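Local coordinates for ribonuclease H (Uncultured organism, PDB 3U3G), which probably cleaves the RNA strand of RNA/DNA hybrids, as a metagenome-derived homologue of Sulfolobus tokodaii RNase H1, at residues I6-G11 / V74-E79; A19-V24 / S36-G41. All blocks are in the same frame, centred on the assembly; numbering follows the deposited sequence.

Contact 1: residues I6-G11 / V74-E79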
ATOM      1  N   ILE A   6      -7.695   0.008  -4.175  1.00  9.06           N
ATOM      2  CA  ILE A   6      -6.852  -0.227  -3.012  1.00  8.84           C
ATOM      3  C   ILE A   6      -6.343   1.115  -2.501  1.00 10.77           C
ATOM      4  O   ILE A   6      -5.986   1.980  -3.304  1.00 12.19           O
ATOM      5  CB  ILE A   6      -5.640  -1.104  -3.389  1.00 10.35           C
ATOM      6  CG1 ILE A   6      -6.089  -2.466  -3.927  1.00 11.20           C
ATOM      7  CG2 ILE A   6      -4.725  -1.292  -2.186  1.00 12.42           C
ATOM      8  CD1 ILE A   6      -4.967  -3.299  -4.524  1.00 14.98           C
ATOM      9  N   TYR A   7      -6.426   1.342  -1.192  1.00  9.45           N
ATOM     10  CA  TYR A   7      -5.741   2.464  -0.544  1.00  8.20           C
ATOM     11  C   TYR A   7      -4.665   1.887   0.357  1.00  7.93           C
ATOM     12  O   TYR A   7      -4.927   0.945   1.117  1.00  8.77           O
ATOM     13  CB  TYR A   7      -6.702   3.260   0.348  1.00  9.35           C
ATOM     14  CG  TYR A   7      -7.931   3.777  -0.360  1.00 10.27           C
ATOM     15  CD1 TYR A   7      -8.945   2.905  -0.757  1.00 10.47           C
ATOM     16  CD2 TYR A   7      -8.011   5.107  -0.758  1.00  9.71           C
ATOM     17  CE1 TYR A   7     -10.089   3.376  -1.402  1.00 12.69           C
ATOM     18  CE2 TYR A   7      -9.142   5.582  -1.417  1.00 12.46           C
ATOM     19  CZ  TYR A   7     -10.141   4.707  -1.780  1.00 11.70           C
ATOM     20  OH  TYR A   7     -11.246   5.158  -2.501  1.00 13.81           O
ATOM     21  N   THR A   8      -3.473   2.457   0.317  1.00  8.66           N
ATOM     22  CA  THR A   8      -2.437   2.013   1.242  1.00  8.73           C
ATOM     23  C   THR A   8      -1.835   3.170   2.000  1.00  9.03           C
ATOM     24  O   THR A   8      -1.814   4.300   1.508  1.00 10.92           O
ATOM     25  CB  THR A   8      -1.299   1.226   0.553  1.00  9.08           C
ATOM     26  OG1 THR A   8      -0.543   2.106  -0.291  1.00 10.08           O
ATOM     27  CG2 THR A   8      -1.852   0.068  -0.286  1.00  8.43           C
ATOM     28  N   ASP A   9      -1.332   2.877   3.189  1.00  8.83           N
ATOM     29  CA  ASP A   9      -0.522   3.825   3.941  1.00 10.66           C
ATOM     30  C   ASP A   9       0.412   3.034   4.854  1.00 10.06           C
ATOM     31  O   ASP A   9       0.129   1.888   5.235  1.00  8.85           O
ATOM     32  CB  ASP A   9      -1.422   4.757   4.773  1.00 10.60           C
ATOM     33  CG  ASP A   9      -0.716   6.040   5.214  1.00 17.74           C
ATOM     34  OD1 ASP A   9       0.370   6.368   4.694  1.00 14.41           O
ATOM     35  OD2 ASP A   9      -1.271   6.740   6.090  1.00 31.30           O
ATOM     36  N   GLY A  10       1.536   3.647   5.202  1.00  8.77           N
ATOM     37  CA  GLY A  10       2.440   3.097   6.194  1.00  9.47           C
ATOM     38  C   GLY A  10       3.034   4.240   6.980  1.00 10.80           C
ATOM     39  O   GLY A  10       3.162   5.353   6.471  1.00 14.38           O
ATOM     40  N   GLY A  11       3.383   3.971   8.224  1.00 10.98           N
ATOM     41  CA  GLY A  11       3.982   4.997   9.067  1.00 11.12           C
ATOM     42  C   GLY A  11       4.876   4.393  10.120  1.00 13.76           C
ATOM     43  O   GLY A  11       4.664   3.263  10.560  1.00 11.70           O
ATOM     44  N   VAL A  74      -4.487   1.495  -7.277  1.00 10.34           N
ATOM     45  CA  VAL A  74      -3.938   1.770  -5.947  1.00  9.13           C
ATOM     46  C   VAL A  74      -3.848   3.273  -5.741  1.00 10.38           C
ATOM     47  O   VAL A  74      -3.286   3.982  -6.584  1.00 11.66           O
ATOM     48  CB  VAL A  74      -2.527   1.167  -5.786  1.00 10.83           C
ATOM     49  CG1 VAL A  74      -1.899   1.655  -4.476  1.00 12.63           C
ATOM     50  CG2 VAL A  74      -2.584  -0.341  -5.817  1.00 14.25           C
ATOM     51  N   ARG A  75      -4.533   3.753  -4.709  1.00  8.26           N
ATOM     52  CA  ARG A  75      -4.567   5.163  -4.337  1.00  9.32           C
ATOM     53  C   ARG A  75      -3.680   5.428  -3.133  1.00  9.44           C
ATOM     54  O   ARG A  75      -3.732   4.706  -2.136  1.00 11.27           O
ATOM     55  CB  ARG A  75      -6.003   5.587  -4.028  1.00  8.35           C
ATOM     56  CG  ARG A  75      -6.895   5.458  -5.251  1.00  9.33           C
ATOM     57  CD  ARG A  75      -8.359   5.749  -4.968  1.00 12.68           C
ATOM     58  NE  ARG A  75      -9.140   5.629  -6.202  1.00 11.64           N
ATOM     59  CZ  ARG A  75     -10.446   5.859  -6.287  1.00 15.71           C
ATOM     60  NH1 ARG A  75     -11.126   6.220  -5.210  1.00 20.12           N
ATOM     61  NH2 ARG A  75     -11.078   5.637  -7.437  1.00 14.04           N
ATOM     62  N   MET A  76      -2.804   6.418  -3.259  1.00  9.56           N
ATOM     63  CA  MET A  76      -1.868   6.760  -2.198  1.00 11.22           C
ATOM     64  C   MET A  76      -1.865   8.262  -2.035  1.00 11.12           C
ATOM     65  O   MET A  76      -1.939   8.992  -3.022  1.00 11.73           O
ATOM     66  CB  MET A  76      -0.462   6.329  -2.601  1.00 10.16           C
ATOM     67  CG  MET A  76      -0.332   4.854  -2.910  1.00 12.64           C
ATOM     68  SD  MET A  76       1.329   4.412  -3.439  1.00 16.00           S
ATOM     69  CE  MET A  76       2.018   3.743  -1.931  1.00 28.39           C
ATOM     70  N   ASP A  77      -1.644   8.729  -0.811  1.00 12.89           N
ATOM     71  CA  ASP A  77      -1.559  10.162  -0.590  1.00 13.64           C
ATOM     72  C   ASP A  77      -0.140  10.725  -0.633  1.00 15.92           C
ATOM     73  O   ASP A  77       0.041  11.942  -0.545  1.00 24.84           O
ATOM     74  CB  ASP A  77      -2.330  10.599   0.670  1.00 12.78           C
ATOM     75  CG  ASP A  77      -1.690  10.117   1.968  1.00 22.82           C
ATOM     76  OD1 ASP A  77      -1.363   8.920   2.042  1.00 22.25           O
ATOM     77  OD2 ASP A  77      -1.896  10.797   3.004  1.00 22.98           O
ATOM     78  N   SER A  78       0.802   9.913  -1.092  1.00 14.63           N
ATOM     79  CA  SER A  78       2.159  10.394  -1.331  1.00 14.53           C
ATOM     80  C   SER A  78       2.380  10.546  -2.834  1.00 12.73           C
ATOM     81  O   SER A  78       2.485   9.556  -3.555  1.00 13.58           O
ATOM     82  CB  SER A  78       3.182   9.402  -0.767  1.00 16.03           C
ATOM     83  OG  SER A  78       4.490   9.707  -1.237  1.00 19.06           O
ATOM     84  N   GLU A  79       2.465  11.781  -3.317  1.00 12.12           N
ATOM     85  CA  GLU A  79       2.704  11.981  -4.730  1.00 11.66           C
ATOM     86  C   GLU A  79       4.069  11.423  -5.139  1.00 11.85           C
ATOM     87  O   GLU A  79       4.211  10.827  -6.207  1.00  9.47           O
ATOM     88  CB  GLU A  79       2.565  13.455  -5.140  1.00 11.84           C
ATOM     89  CG  GLU A  79       2.642  13.601  -6.648  1.00 11.67           C
ATOM     90  CD  GLU A  79       2.363  14.994  -7.164  1.00 16.95           C
ATOM     91  OE1 GLU A  79       2.080  15.897  -6.358  1.00 16.41           O
ATOM     92  OE2 GLU A  79       2.366  15.141  -8.403  1.00 23.59           O
TER
HETATM   93  O   HOH W   1      -0.195   6.460   0.887  1.00 17.11           O
HETATM   94  O   HOH W   2      -2.399   9.253   5.294  1.00 33.29           O
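Arg-75 N gives a nearly straight bond to Ile-6 O, 2.7 Å long. Here 6-11 and 74-76 run as parallel strands, their axes 4.6 Å apart at closest approach and 37° apart in direction, and the tight part of the contact is this end. On the face of Ile-6 and Val-74, Val-74 CG2 fits against both CB and CD1 of Ile-6, each 4.0 Å off. On the other face Tyr-7 and Arg-75 lie side by side. Both first torsions set CG beside the backbone N, anti to the carbonyl carbon (chi1 -56° and -63°), and the extended arginine chain follows the phenol, its CD 3.6 Å from Tyr-7 CE2. At the far end NH1 makes a weak bond to Tyr-7 OH, while NE is held more firmly by a salt bridge to Glu-73.

Beyond the weak bond from Thr-8 N to Arg-75 O (3.3 Å) the strands splay. Met-76, bent at its last torsion, brings CE to 3.5 Å from Thr-8 OG1, but the backbones are now joined by a water between Thr-8 O and Asp-77 N. A second water donates to Asp-9 OD2 and Asp-77 OD2. The carboxylates of Asp-9 and Asp-77, turned nearly perpendicular, have OD1 atoms 4.1 Å apart, and Glu-49 adds a third acid near Asp-9. Such a cluster is consistent with the metal-binding acidic centre of RNase H enzymes.

Asn-124 bonds to both Thr-8 O and Asp-77 OD1. Helix 45-60 packs against Ile-6, Thr-8 and Met-76, helix 125-139 touches Asp-9, and strands 17-26 and 115-118 flank the pair.

Contact 2: residues A19-V24 / S36-G41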
ATOM      1  N   ALA A  19       6.364   0.665  13.742  1.00 12.72           N
ATOM      2  CA  ALA A  19       5.771   0.992  12.447  1.00 10.82           C
ATOM      3  C   ALA A  19       4.573   0.112  12.127  1.00  9.73           C
ATOM      4  O   ALA A  19       4.450  -1.007  12.632  1.00 10.00           O
ATOM      5  CB  ALA A  19       6.811   0.912  11.341  1.00  9.72           C
ATOM      6  N   GLY A  20       3.726   0.611  11.239  1.00  9.34           N
ATOM      7  CA  GLY A  20       2.486  -0.060  10.904  1.00 10.14           C
ATOM      8  C   GLY A  20       2.147   0.127   9.446  1.00  8.99           C
ATOM      9  O   GLY A  20       2.605   1.073   8.801  1.00  9.20           O
ATOM     10  N   ILE A  21       1.262  -0.736   8.952  1.00  9.05           N
ATOM     11  CA  ILE A  21       0.737  -0.610   7.591  1.00  8.36           C
ATOM     12  C   ILE A  21      -0.779  -0.683   7.615  1.00  6.92           C
ATOM     13  O   ILE A  21      -1.367  -1.282   8.530  1.00  9.17           O
ATOM     14  CB  ILE A  21       1.318  -1.680   6.645  1.00  8.04           C
ATOM     15  CG1 ILE A  21       0.968  -3.092   7.135  1.00  9.29           C
ATOM     16  CG2 ILE A  21       2.834  -1.470   6.499  1.00 10.90           C
ATOM     17  CD1 ILE A  21       1.435  -4.177   6.222  1.00 14.22           C
ATOM     18  N   GLY A  22      -1.400  -0.062   6.616  1.00  7.99           N
ATOM     19  CA  GLY A  22      -2.855  -0.075   6.460  1.00  7.12           C
ATOM     20  C   GLY A  22      -3.211  -0.229   4.999  1.00  6.82           C
ATOM     21  O   GLY A  22      -2.587   0.378   4.130  1.00  8.55           O
ATOM     22  N   VAL A  23      -4.135  -1.137   4.720  1.00  7.48           N
ATOM     23  CA  VAL A  23      -4.647  -1.363   3.379  1.00  6.39           C
ATOM     24  C   VAL A  23      -6.170  -1.397   3.460  1.00  7.16           C
ATOM     25  O   VAL A  23      -6.744  -2.107   4.302  1.00  7.32           O
ATOM     26  CB  VAL A  23      -4.161  -2.717   2.813  1.00  6.23           C
ATOM     27  CG1 VAL A  23      -4.700  -2.930   1.404  1.00  8.77           C
ATOM     28  CG2 VAL A  23      -2.612  -2.827   2.858  1.00  7.39           C
ATOM     29  N   VAL A  24      -6.829  -0.627   2.601  1.00  7.38           N
ATOM     30  CA  VAL A  24      -8.277  -0.703   2.444  1.00  8.12           C
ATOM     31  C   VAL A  24      -8.554  -1.104   1.005  1.00  6.63           C
ATOM     32  O   VAL A  24      -7.971  -0.538   0.061  1.00  8.07           O
ATOM     33  CB  VAL A  24      -8.951   0.670   2.706  1.00  9.86           C
ATOM     34  CG1 VAL A  24     -10.456   0.576   2.501  1.00 11.00           C
ATOM     35  CG2 VAL A  24      -8.602   1.188   4.099  1.00 11.02           C
ATOM     36  N   SER A  36      -6.550  -4.425   5.885  1.00  6.81           N
ATOM     37  CA  SER A  36      -5.391  -4.965   6.606  1.00  6.68           C
ATOM     38  C   SER A  36      -4.861  -3.881   7.547  1.00  8.22           C
ATOM     39  O   SER A  36      -4.675  -2.727   7.131  1.00  8.48           O
ATOM     40  CB  SER A  36      -4.308  -5.345   5.606  1.00  8.13           C
ATOM     41  OG  SER A  36      -4.731  -6.441   4.793  1.00  8.57           O
ATOM     42  N   SER A  37      -4.523  -4.266   8.770  1.00 10.42           N
ATOM     43  CA  SER A  37      -3.902  -3.371   9.742  1.00 10.35           C
ATOM     44  C   SER A  37      -2.855  -4.189  10.484  1.00 10.99           C
ATOM     45  O   SER A  37      -3.194  -5.197  11.091  1.00 13.06           O
ATOM     46  CB  SER A  37      -4.967  -2.900  10.737  1.00 13.25           C
ATOM     47  OG  SER A  37      -4.379  -2.208  11.820  1.00 13.77           O
ATOM     48  N   ALA A  38      -1.578  -3.858  10.324  1.00 10.37           N
ATOM     49  CA  ALA A  38      -0.525  -4.714  10.865  1.00 11.38           C
ATOM     50  C   ALA A  38       0.633  -3.915  11.448  1.00 10.26           C
ATOM     51  O   ALA A  38       1.072  -2.934  10.857  1.00 10.45           O
ATOM     52  CB  ALA A  38      -0.025  -5.688   9.806  1.00 14.04           C
ATOM     53  N   TYR A  39       1.166  -4.388  12.571  1.00  9.92           N
ATOM     54  CA  TYR A  39       2.441  -3.909  13.090  1.00 12.05           C
ATOM     55  C   TYR A  39       3.570  -4.627  12.373  1.00 11.15           C
ATOM     56  O   TYR A  39       3.510  -5.850  12.163  1.00 14.58           O
ATOM     57  CB  TYR A  39       2.501  -4.217  14.585  1.00 13.97           C
ATOM     58  CG  TYR A  39       3.792  -3.831  15.246  1.00 12.74           C
ATOM     59  CD1 TYR A  39       4.147  -2.498  15.376  1.00 15.00           C
ATOM     60  CD2 TYR A  39       4.634  -4.799  15.793  1.00 12.96           C
ATOM     61  CE1 TYR A  39       5.350  -2.137  15.967  1.00 16.69           C
ATOM     62  CE2 TYR A  39       5.834  -4.447  16.396  1.00 14.96           C
ATOM     63  CZ  TYR A  39       6.177  -3.113  16.479  1.00 16.50           C
ATOM     64  OH  TYR A  39       7.397  -2.768  17.030  1.00 21.12           O
ATOM     65  N   ILE A  40       4.592  -3.881  11.967  1.00 10.40           N
ATOM     66  CA  ILE A  40       5.641  -4.452  11.149  1.00 10.34           C
ATOM     67  C   ILE A  40       7.016  -4.338  11.798  1.00 11.74           C
ATOM     68  O   ILE A  40       8.025  -4.568  11.143  1.00 13.20           O
ATOM     69  CB  ILE A  40       5.674  -3.855   9.736  1.00  9.67           C
ATOM     70  CG1 ILE A  40       6.009  -2.361   9.776  1.00 11.19           C
ATOM     71  CG2 ILE A  40       4.341  -4.060   9.034  1.00 11.61           C
ATOM     72  CD1 ILE A  40       6.425  -1.819   8.423  1.00 12.46           C
ATOM     73  N   GLY A  41       7.041  -4.166  13.115  1.00 13.02           N
ATOM     74  CA  GLY A  41       8.311  -3.947  13.814  1.00 13.49           C
ATOM     75  C   GLY A  41       8.816  -2.535  13.597  1.00 11.83           C
ATOM     76  O   GLY A  41       8.045  -1.628  13.276  1.00 14.04           O
TER
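Ile-21 and Ile-40 interlock on one face of an antiparallel beta hairpin, strands 17-26 and 32-41, at the edge of the RNase H sheet. Their side chains cross at about a right angle: Ile-21 CG2 meets Ile-40 CG2 at 3.9 Å, and CG1 of Ile-21 turns to the methyl of Ala-38. With chi1 at 60°, Ile-21 CG1 sits between its backbone N and carbonyl carbon, which sends it across to the small alanine. On the same side Ile-40 CG1 reaches Ala-19 CB at 3.7 Å, and Val-23 rests its CB against that of Ser-36. Ser-36 OG is hydrogen-bonded to His-34 and to Asp-59, on helix 45-60, which also packs against Ile-21.

The other face is flatter on the inner strand, because Gly-20 and Gly-22 carry no side chains opposite Tyr-39 and Ser-37. Gly-20 CA lies 3.2 Å from Ala-38 O, and Gly-22 CA approaches Ser-36 O. Paired backbone bonds join Ile-21 with Ala-38 and Val-23 with Ser-36.

On this glycine face Tyr-39 CD1 comes obliquely to 3.1 Å from Ala-19 O. The ring reaches along the strand to lie against Gly-41, whose backbone N sits 3.4 Å above the Tyr-39 ring plane, over its centre.

In the fold
From the N terminus, the chain first lays down strand 3-12, then turns back along strand 17-26 and returns on strand 32-41. Contact 2 closes the hairpin of strands 17-26 and 32-41, with just 11 residues between its segments. Helix 45-60 then carries the chain across one face of the sheet to strand 71-76, where contact 1 closes a loop of 62 residues that encloses the whole of contact 2. The two are nested rather than crossed, and their centres lie about 12 Å apart. Strands 3-12 and 17-26 are neighbours, probably bonded from Tyr-7 N to Val-24 O and from Gly-22 N to Asp-9 O. The strand parts of all four segments belong to one sheet; 77-79 leaves it.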